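Local coordinates for protein peptidase, C14 family (Geobacter sulfurreducens PCA, PDB 3BIJ) that belongs to the caspase-like C14 peptidases and probably acts as a cysteine endopeptidase, although its own activity remains uncharacterised, at residues Pro16-Gly21 and Met173-Ala178; Leu26-Ala31 and Arg163-Pro168; Glu109-Glu114 and Glu181-Ile186. All coordinates share one frame; numbering follows the deposited sequence.

In the fold
Contacts 1 and 3 hold the same corner of the caspase-like domain: the consecutive helices 169-178 and 180-189 pack against the loop 16-21 and the strand-to-helix junction 109-114, and a probable hydrogen bond between Y176 OH and D184 OD1 joins them. Contact 3 is the buried one, built of isoleucine and tyrosine packing with two glutamates at its polar ends. Contact 1, its centre about 21 Å from that of the chain, is partly buried, leans on polar and backbone atoms and borders a second subunit. Contact 2, also partly buried but nearer the chain's centre, is dominated by two arginines and the acidic groups around them. M167 ties it to the others, touching both Y19 and E109.

Contact 1: Pro16-Gly21 and Met173-Ala178; sequences PKHYGG and MRTYRA
R174 NH2 donates to G20 O at 3.0 Å, fastening helix 169-178 to the loop that follows strand 4-10 of the caspase-like fold. The N-H...O angle is only 139°, and the carbonyl oxygen stands 24° out of the guanidinium plane, so the bond is bent although the nitrogen lies almost straight beyond the C=O. R174 gets there because CG is anti to the backbone N (chi1 -170°) and the chain then bends at chi3, which brings CD within 3.5 Å of G20 O. G20 has a positive phi, and a beta-carbon at this position would run into R174 CD. NH1 of the same arginine makes a weak hydrogen bond to F219 O of a second subunit. The next residue, T175, fits against the backbone of H18 and Y19: its methyl CG2 is 3.7 Å from H18 O, while OG1, hydrogen-bonded to V171 O in its own helix, sits 3.4 Å from Y19 CA. Y19 OH is bonded to L105 O, and N179 ND2 donates to H18 O and T175 O, linking loop and helix. T175 OG1 approaches the Y19 ring at its edge, 3.6 Å from CD1.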
loop_
_atom_site.group_PDB
_atom_site.type_symbol
_atom_site.label_atom_id
_atom_site.label_comp_id
_atom_site.label_asym_id
_atom_site.label_seq_id
_atom_site.Cartn_x
_atom_site.Cartn_y
_atom_site.Cartn_z
ATOM N N PRO A 16 -29.960 17.703 -9.965
ATOM C CA PRO A 16 -28.784 18.324 -10.585
ATOM C C PRO A 16 -29.080 19.724 -11.118
ATOM O O PRO A 16 -28.174 20.541 -11.289
ATOM C CB PRO A 16 -28.407 17.334 -11.687
ATOM C CG PRO A 16 -29.726 16.749 -12.072
ATOM C CD PRO A 16 -30.425 16.547 -10.750
ATOM N N LYS A 17 -30.356 19.994 -11.363
ATOM C CA LYS A 17 -30.783 21.294 -11.857
ATOM C C LYS A 17 -30.555 22.390 -10.810
ATOM O O LYS A 17 -30.654 23.572 -11.108
ATOM C CB LYS A 17 -32.262 21.221 -12.262
ATOM C CG LYS A 17 -32.496 20.404 -13.550
ATOM C CD LYS A 17 -33.705 19.429 -13.483
ATOM C CE LYS A 17 -35.056 20.149 -13.330
ATOM N NZ LYS A 17 -35.402 20.405 -11.897
ATOM N N HIS A 18 -30.246 22.000 -9.579
ATOM C CA HIS A 18 -29.987 22.983 -8.539
ATOM C C HIS A 18 -28.535 22.889 -8.068
ATOM O O HIS A 18 -27.897 23.894 -7.745
ATOM C CB HIS A 18 -30.941 22.773 -7.360
ATOM C CG HIS A 18 -30.602 23.594 -6.158
ATOM N ND1 HIS A 18 -29.631 23.222 -5.251
ATOM C CD2 HIS A 18 -31.074 24.789 -5.731
ATOM C CE1 HIS A 18 -29.521 24.152 -4.319
ATOM N NE2 HIS A 18 -30.385 25.115 -4.587
ATOM N N TYR A 19 -28.009 21.673 -8.048
ATOM C CA TYR A 19 -26.642 21.446 -7.602
ATOM C C TYR A 19 -25.613 21.540 -8.724
ATOM O O TYR A 19 -24.711 20.706 -8.825
ATOM C CB TYR A 19 -26.559 20.088 -6.924
ATOM C CG TYR A 19 -27.226 20.044 -5.572
ATOM C CD1 TYR A 19 -26.535 20.427 -4.431
ATOM C CD2 TYR A 19 -28.533 19.588 -5.435
ATOM C CE1 TYR A 19 -27.115 20.351 -3.174
ATOM C CE2 TYR A 19 -29.139 19.504 -4.183
ATOM C CZ TYR A 19 -28.421 19.882 -3.047
ATOM O OH TYR A 19 -28.985 19.747 -1.794
ATOM N N GLY A 20 -25.757 22.557 -9.571
ATOM C CA GLY A 20 -24.820 22.757 -10.662
ATOM C C GLY A 20 -24.502 21.523 -11.491
ATOM O O GLY A 20 -23.354 21.322 -11.876
ATOM N N GLY A 21 -25.502 20.688 -11.759
ATOM C CA GLY A 21 -25.263 19.505 -12.570
ATOM C C GLY A 21 -24.849 18.253 -11.823
ATOM O O GLY A 21 -24.623 17.207 -12.428
HETATM N N MSE A 173 -19.266 24.719 -3.703
HETATM C CA MSE A 173 -19.049 26.102 -4.110
HETATM C C MSE A 173 -19.794 26.411 -5.399
HETATM O O MSE A 173 -20.405 27.473 -5.551
HETATM C CB MSE A 173 -17.555 26.363 -4.308
HETATM C CG MSE A 173 -16.698 26.000 -3.088
HETATM SE SE MSE A 173 -14.778 26.298 -3.346
HETATM C CE MSE A 173 -14.482 24.994 -4.790
ATOM N N ARG A 174 -19.726 25.478 -6.339
ATOM C CA ARG A 174 -20.409 25.655 -7.606
ATOM C C ARG A 174 -21.916 25.822 -7.350
ATOM O O ARG A 174 -22.559 26.696 -7.936
ATOM C CB ARG A 174 -20.147 24.449 -8.518
ATOM C CG ARG A 174 -20.623 24.659 -9.958
ATOM C CD ARG A 174 -20.775 23.351 -10.699
ATOM N NE ARG A 174 -19.554 22.891 -11.337
ATOM C CZ ARG A 174 -19.420 21.679 -11.879
ATOM N NH1 ARG A 174 -18.279 21.319 -12.463
ATOM N NH2 ARG A 174 -20.423 20.811 -11.824
ATOM N N THR A 175 -22.470 24.983 -6.471
ATOM C CA THR A 175 -23.889 25.050 -6.136
ATOM C C THR A 175 -24.199 26.405 -5.517
ATOM O O THR A 175 -25.231 27.019 -5.799
ATOM C CB THR A 175 -24.297 23.940 -5.143
ATOM O OG1 THR A 175 -24.090 22.660 -5.747
ATOM C CG2 THR A 175 -25.765 24.065 -4.755
ATOM N N TYR A 176 -23.299 26.884 -4.673
ATOM C CA TYR A 176 -23.513 28.174 -4.046
ATOM C C TYR A 176 -23.559 29.274 -5.102
ATOM O O TYR A 176 -24.505 30.056 -5.146
ATOM C CB TYR A 176 -22.401 28.475 -3.043
ATOM C CG TYR A 176 -22.455 29.886 -2.513
ATOM C CD1 TYR A 176 -23.413 30.268 -1.570
ATOM C CD2 TYR A 176 -21.578 30.848 -2.985
ATOM C CE1 TYR A 176 -23.490 31.579 -1.118
ATOM C CE2 TYR A 176 -21.644 32.153 -2.543
ATOM C CZ TYR A 176 -22.601 32.517 -1.611
ATOM O OH TYR A 176 -22.663 33.820 -1.181
ATOM N N ARG A 177 -22.530 29.336 -5.945
ATOM C CA ARG A 177 -22.469 30.352 -6.993
ATOM C C ARG A 177 -23.709 30.328 -7.879
ATOM O O ARG A 177 -24.277 31.372 -8.180
ATOM C CB ARG A 177 -21.213 30.169 -7.861
ATOM C CG ARG A 177 -19.895 30.406 -7.113
ATOM C CD ARG A 177 -18.687 30.484 -8.058
ATOM N NE ARG A 177 -18.475 29.246 -8.813
ATOM C CZ ARG A 177 -17.806 28.188 -8.363
ATOM N NH1 ARG A 177 -17.262 28.202 -7.150
ATOM N NH2 ARG A 177 -17.697 27.112 -9.127
ATOM N N ALA A 178 -24.132 29.133 -8.278
ATOM C CA ALA A 178 -25.298 28.974 -9.141
ATOM C C ALA A 178 -26.599 29.372 -8.468
ATOM O O ALA A 178 -27.625 29.488 -9.134
ATOM C CB ALA A 178 -25.393 27.540 -9.622
#

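Contact 2: Leu26-Ala31 and Arg163-Pro168; sequences LNACEA and RYRAMP
The segment 163-168 lies along the probable active-site cleft of this caspase-like domain. L26 touches H84 and A166 touches C135, in the SGHG and DSCHSG motifs that carry the histidine-cysteine pair in metacaspases. R165 runs out fully extended towards the start of helix 29-42, its guanidinium reaching A28 and C29 and the aspartates D32 and D216. C29 SG rests 3.3 Å above one face of that guanidinium, offset toward its rim and 3.5 Å from R165 NE, and A28 CB lies at the edge, in plane, 3.7 Å from R165 NH1. The charge is met outside the two segments: NH2 pairs with D32 and also reaches D133 O, and NH1 pairs with D216. This buried arginine, held by D32, D216 and D133 O, may mimic a substrate's basic side chain in the specificity pocket, as in metacaspases that cut after basic residues. L26 lies against the aliphatic part of R165, CD1 to R165 CG at 4.0 Å. R165 is also the centre of an inverse gamma turn, with a weak bond from A166 N to Y164 O. At the rim, R163 swings back toward N27 through a bend at chi3 (-52°), and its NH2 has a salt bridge to D216. The N27 amide crosses the R163 guanidinium with the planes 40° apart. N27 OD1 is only 2.8 Å from R163 NH2, but the angle is too poor for a hydrogen bond, and N27 ND2 stands 3.5 Å above the guanidinium face.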
loop_
_atom_site.group_PDB
_atom_site.type_symbol
_atom_site.label_atom_id
_atom_site.label_comp_id
_atom_site.label_asym_id
_atom_site.label_seq_id
_atom_site.Cartn_x
_atom_site.Cartn_y
_atom_site.Cartn_z
ATOM N N LEU A 26 -26.176 8.043 -4.787
ATOM C CA LEU A 26 -25.810 7.116 -3.716
ATOM C C LEU A 26 -26.760 5.939 -3.858
ATOM O O LEU A 26 -27.809 6.069 -4.484
ATOM C CB LEU A 26 -25.986 7.762 -2.340
ATOM C CG LEU A 26 -25.041 8.918 -2.006
ATOM C CD1 LEU A 26 -25.520 9.623 -0.759
ATOM C CD2 LEU A 26 -23.622 8.402 -1.828
ATOM N N ASN A 27 -26.424 4.793 -3.291
ATOM C CA ASN A 27 -27.329 3.675 -3.458
ATOM C C ASN A 27 -27.502 2.815 -2.230
ATOM O O ASN A 27 -27.255 1.614 -2.271
ATOM C CB ASN A 27 -26.869 2.830 -4.644
ATOM C CG ASN A 27 -25.395 2.514 -4.587
ATOM O OD1 ASN A 27 -24.931 1.884 -3.641
ATOM N ND2 ASN A 27 -24.649 2.947 -5.595
ATOM N N ALA A 28 -27.944 3.439 -1.144
ATOM C CA ALA A 28 -28.164 2.749 0.115
ATOM C C ALA A 28 -28.892 3.668 1.084
ATOM O O ALA A 28 -29.259 3.254 2.180
ATOM C CB ALA A 28 -26.833 2.309 0.711
ATOM N N CYS A 29 -29.108 4.912 0.680
ATOM C CA CYS A 29 -29.791 5.859 1.535
ATOM C C CYS A 29 -31.272 5.542 1.645
ATOM O O CYS A 29 -31.843 5.633 2.728
ATOM C CB CYS A 29 -29.569 7.282 1.024
ATOM S SG CYS A 29 -27.821 7.756 1.094
ATOM N N GLU A 30 -31.906 5.159 0.543
ATOM C CA GLU A 30 -33.323 4.822 0.615
ATOM C C GLU A 30 -33.499 3.558 1.453
ATOM O O GLU A 30 -34.467 3.422 2.194
ATOM C CB GLU A 30 -33.903 4.645 -0.784
ATOM C CG GLU A 30 -34.231 5.983 -1.406
ATOM C CD GLU A 30 -34.763 5.866 -2.811
ATOM O OE1 GLU A 30 -35.682 5.052 -3.031
ATOM O OE2 GLU A 30 -34.261 6.596 -3.688
ATOM N N ALA A 31 -32.544 2.644 1.345
ATOM C CA ALA A 31 -32.597 1.425 2.119
ATOM C C ALA A 31 -32.495 1.811 3.593
ATOM O O ALA A 31 -33.267 1.321 4.416
ATOM C CB ALA A 31 -31.450 0.485 1.722
ATOM N N ARG A 163 -17.809 4.987 -1.627
ATOM C CA ARG A 163 -18.478 6.287 -1.651
ATOM C C ARG A 163 -18.742 6.837 -0.251
ATOM O O ARG A 163 -19.118 6.109 0.663
ATOM C CB ARG A 163 -19.823 6.199 -2.390
ATOM C CG ARG A 163 -19.742 5.685 -3.815
ATOM C CD ARG A 163 -21.129 5.512 -4.430
ATOM N NE ARG A 163 -22.013 4.705 -3.583
ATOM C CZ ARG A 163 -21.767 3.448 -3.213
ATOM N NH1 ARG A 163 -20.658 2.842 -3.613
ATOM N NH2 ARG A 163 -22.625 2.794 -2.437
ATOM N N TYR A 164 -18.560 8.140 -0.101
ATOM C CA TYR A 164 -18.791 8.795 1.167
ATOM C C TYR A 164 -19.967 9.753 0.991
ATOM O O TYR A 164 -20.137 10.358 -0.063
ATOM C CB TYR A 164 -17.526 9.536 1.585
ATOM C CG TYR A 164 -16.381 8.621 1.969
ATOM C CD1 TYR A 164 -16.404 7.920 3.179
ATOM C CD2 TYR A 164 -15.254 8.497 1.159
ATOM C CE1 TYR A 164 -15.327 7.129 3.580
ATOM C CE2 TYR A 164 -14.167 7.705 1.548
ATOM C CZ TYR A 164 -14.213 7.032 2.757
ATOM O OH TYR A 164 -13.142 6.293 3.190
ATOM N N ARG A 165 -20.777 9.885 2.033
ATOM C CA ARG A 165 -21.955 10.728 1.985
ATOM C C ARG A 165 -21.689 12.204 2.232
ATOM O O ARG A 165 -22.369 12.856 3.023
ATOM C CB ARG A 165 -22.985 10.175 2.963
ATOM C CG ARG A 165 -23.452 8.776 2.576
ATOM C CD ARG A 165 -24.502 8.216 3.528
ATOM N NE ARG A 165 -25.068 6.966 3.041
ATOM C CZ ARG A 165 -25.974 6.248 3.691
ATOM N NH1 ARG A 165 -26.427 5.121 3.149
ATOM N NH2 ARG A 165 -26.421 6.657 4.879
ATOM N N ALA A 166 -20.690 12.730 1.535
ATOM C CA ALA A 166 -20.346 14.138 1.661
ATOM C C ALA A 166 -20.259 14.741 0.268
ATOM O O ALA A 166 -19.662 14.159 -0.642
ATOM C CB ALA A 166 -19.015 14.294 2.375
HETATM N N MSE A 167 -20.854 15.914 0.105
HETATM C CA MSE A 167 -20.820 16.583 -1.177
HETATM C C MSE A 167 -19.397 17.097 -1.395
HETATM O O MSE A 167 -18.784 17.666 -0.481
HETATM C CB MSE A 167 -21.833 17.730 -1.190
HETATM C CG MSE A 167 -21.799 18.595 -2.432
HETATM SE SE MSE A 167 -23.241 19.920 -2.439
HETATM C CE MSE A 167 -22.731 20.951 -0.854
ATOM N N PRO A 168 -18.829 16.863 -2.593
ATOM C CA PRO A 168 -17.466 17.341 -2.850
ATOM C C PRO A 168 -17.382 18.863 -2.797
ATOM O O PRO A 168 -18.278 19.560 -3.266
ATOM C CB PRO A 168 -17.148 16.759 -4.224
ATOM C CG PRO A 168 -18.491 16.562 -4.840
ATOM C CD PRO A 168 -19.318 16.046 -3.714
#

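Contact 3: Glu109-Glu114 and Glu181-Ile186; sequences ELIDDE and EFYDTI
I111 CD1 packs 3.7 Å from I186 CG2 and 4.1 Å from Y183 CD1, meeting the tyrosine ring at its edge; this is the apolar, buried half of the contact between strand 109-111 and helix 180-189. Y183, with CG anti to its carbonyl carbon (chi1 -73°), sends its hydroxyl to the strand, where E109 N donates to OH at 2.8 Å and 157°. OH crowds another atom in the model, so its exact place is less sure. Over one face of the Y183 ring lies F182 CD1, and E109 CB comes within 3.7 Å of Y183 CE1. A leucine in place of Y183 would probably leave E109 N without this acceptor and open a gap beside E109 CB, where Y183 CE1 had lain. The other half is more polar and nearer solvent: E114, partly exposed, lays its carboxylate against I186 CG2, with OE2 3.5 Å away. That OE2 accepts from I111 N at 2.9 Å, as in the half of a capping box that closes the start of helix 112-119, while OE1 pairs with R57. The strand and helix segments run nearly parallel, 21° apart, with R57 of helix 57-70 against I186 and T175 of helix 169-178 against E109.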
loop_
_atom_site.group_PDB
_atom_site.type_symbol
_atom_site.label_atom_id
_atom_site.label_comp_id
_atom_site.label_asym_id
_atom_site.label_seq_id
_atom_site.Cartn_x
_atom_site.Cartn_y
_atom_site.Cartn_z
ATOM N N GLU A 109 -30.032 22.778 -0.221
ATOM C CA GLU A 109 -29.427 22.494 1.079
ATOM C C GLU A 109 -30.177 23.092 2.256
ATOM O O GLU A 109 -30.694 24.200 2.184
ATOM C CB GLU A 109 -27.975 22.980 1.109
ATOM C CG GLU A 109 -27.130 22.379 0.014
ATOM C CD GLU A 109 -25.760 22.983 -0.057
ATOM O OE1 GLU A 109 -24.983 22.800 0.900
ATOM O OE2 GLU A 109 -25.459 23.642 -1.072
ATOM N N LEU A 110 -30.231 22.340 3.344
ATOM C CA LEU A 110 -30.898 22.797 4.544
ATOM C C LEU A 110 -29.770 23.146 5.489
ATOM O O LEU A 110 -29.063 22.258 5.943
ATOM C CB LEU A 110 -31.749 21.667 5.125
ATOM C CG LEU A 110 -32.507 21.949 6.420
ATOM C CD1 LEU A 110 -33.589 22.983 6.172
ATOM C CD2 LEU A 110 -33.103 20.670 6.941
ATOM N N ILE A 111 -29.580 24.435 5.767
ATOM C CA ILE A 111 -28.505 24.868 6.657
ATOM C C ILE A 111 -28.707 24.320 8.060
ATOM O O ILE A 111 -29.821 24.339 8.590
ATOM C CB ILE A 111 -28.405 26.412 6.747
ATOM C CG1 ILE A 111 -27.826 26.981 5.455
ATOM C CG2 ILE A 111 -27.472 26.805 7.881
ATOM C CD1 ILE A 111 -28.663 26.721 4.222
ATOM N N ASP A 112 -27.626 23.846 8.668
ATOM C CA ASP A 112 -27.709 23.288 10.013
ATOM C C ASP A 112 -28.514 24.161 10.974
ATOM O O ASP A 112 -29.193 23.656 11.871
ATOM C CB ASP A 112 -26.305 23.023 10.578
ATOM C CG ASP A 112 -25.431 24.264 10.604
ATOM O OD1 ASP A 112 -24.227 24.128 10.921
ATOM O OD2 ASP A 112 -25.935 25.368 10.308
ATOM N N ASP A 113 -28.445 25.471 10.792
ATOM C CA ASP A 113 -29.191 26.367 11.660
ATOM C C ASP A 113 -30.692 26.212 11.477
ATOM O O ASP A 113 -31.444 26.279 12.441
ATOM C CB ASP A 113 -28.767 27.813 11.408
ATOM C CG ASP A 113 -27.477 28.167 12.125
ATOM O OD1 ASP A 113 -26.651 28.925 11.557
ATOM O OD2 ASP A 113 -27.298 27.685 13.267
ATOM N N GLU A 114 -31.131 26.005 10.242
ATOM C CA GLU A 114 -32.555 25.830 9.986
ATOM C C GLU A 114 -33.067 24.583 10.709
ATOM O O GLU A 114 -34.166 24.589 11.257
ATOM C CB GLU A 114 -32.821 25.687 8.487
ATOM C CG GLU A 114 -32.188 26.768 7.624
ATOM C CD GLU A 114 -32.610 26.671 6.166
ATOM O OE1 GLU A 114 -33.743 27.095 5.846
ATOM O OE2 GLU A 114 -31.814 26.158 5.344
ATOM N N GLU A 181 -28.246 34.262 -4.665
ATOM C CA GLU A 181 -29.352 34.929 -3.989
ATOM C C GLU A 181 -30.128 33.977 -3.081
ATOM O O GLU A 181 -30.498 34.334 -1.963
ATOM C CB GLU A 181 -30.290 35.560 -5.025
ATOM C CG GLU A 181 -31.339 36.505 -4.449
ATOM C CD GLU A 181 -32.276 37.065 -5.520
ATOM O OE1 GLU A 181 -33.085 36.287 -6.086
ATOM O OE2 GLU A 181 -32.195 38.285 -5.804
ATOM N N PHE A 182 -30.355 32.757 -3.551
ATOM C CA PHE A 182 -31.097 31.786 -2.763
ATOM C C PHE A 182 -30.478 31.513 -1.380
ATOM O O PHE A 182 -31.137 31.682 -0.357
ATOM C CB PHE A 182 -31.236 30.485 -3.555
ATOM C CG PHE A 182 -31.963 29.402 -2.817
ATOM C CD1 PHE A 182 -31.259 28.370 -2.206
ATOM C CD2 PHE A 182 -33.351 29.417 -2.718
ATOM C CE1 PHE A 182 -31.924 27.366 -1.509
ATOM C CE2 PHE A 182 -34.028 28.416 -2.022
ATOM C CZ PHE A 182 -33.310 27.388 -1.416
ATOM N N TYR A 183 -29.214 31.107 -1.346
ATOM C CA TYR A 183 -28.559 30.810 -0.080
ATOM C C TYR A 183 -28.241 32.050 0.735
ATOM O O TYR A 183 -28.251 32.016 1.964
ATOM C CB TYR A 183 -27.290 29.984 -0.318
ATOM C CG TYR A 183 -27.612 28.564 -0.700
ATOM C CD1 TYR A 183 -28.203 27.705 0.219
ATOM C CD2 TYR A 183 -27.418 28.102 -2.006
ATOM C CE1 TYR A 183 -28.601 26.431 -0.143
ATOM C CE2 TYR A 183 -27.817 26.817 -2.382
ATOM C CZ TYR A 183 -28.412 25.990 -1.437
ATOM O OH TYR A 183 -28.835 24.727 -1.781
ATOM N N ASP A 184 -27.962 33.158 0.063
ATOM C CA ASP A 184 -27.664 34.372 0.799
ATOM C C ASP A 184 -28.895 34.809 1.574
ATOM O O ASP A 184 -28.786 35.301 2.698
ATOM C CB ASP A 184 -27.200 35.485 -0.140
ATOM C CG ASP A 184 -25.789 35.254 -0.657
ATOM O OD1 ASP A 184 -24.917 34.896 0.165
ATOM O OD2 ASP A 184 -25.547 35.433 -1.874
ATOM N N THR A 185 -30.069 34.628 0.983
ATOM C CA THR A 185 -31.303 35.005 1.661
ATOM C C THR A 185 -31.512 34.124 2.882
ATOM O O THR A 185 -31.813 34.611 3.965
ATOM C CB THR A 185 -32.513 34.855 0.733
ATOM O OG1 THR A 185 -32.398 35.793 -0.342
ATOM C CG2 THR A 185 -33.799 35.118 1.492
ATOM N N ILE A 186 -31.347 32.821 2.691
ATOM C CA ILE A 186 -31.502 31.859 3.765
ATOM C C ILE A 186 -30.539 32.176 4.900
ATOM O O ILE A 186 -30.926 32.214 6.065
ATOM C CB ILE A 186 -31.213 30.436 3.259
ATOM C CG1 ILE A 186 -32.244 30.050 2.199
ATOM C CG2 ILE A 186 -31.220 29.454 4.417
ATOM C CD1 ILE A 186 -32.024 28.694 1.587
#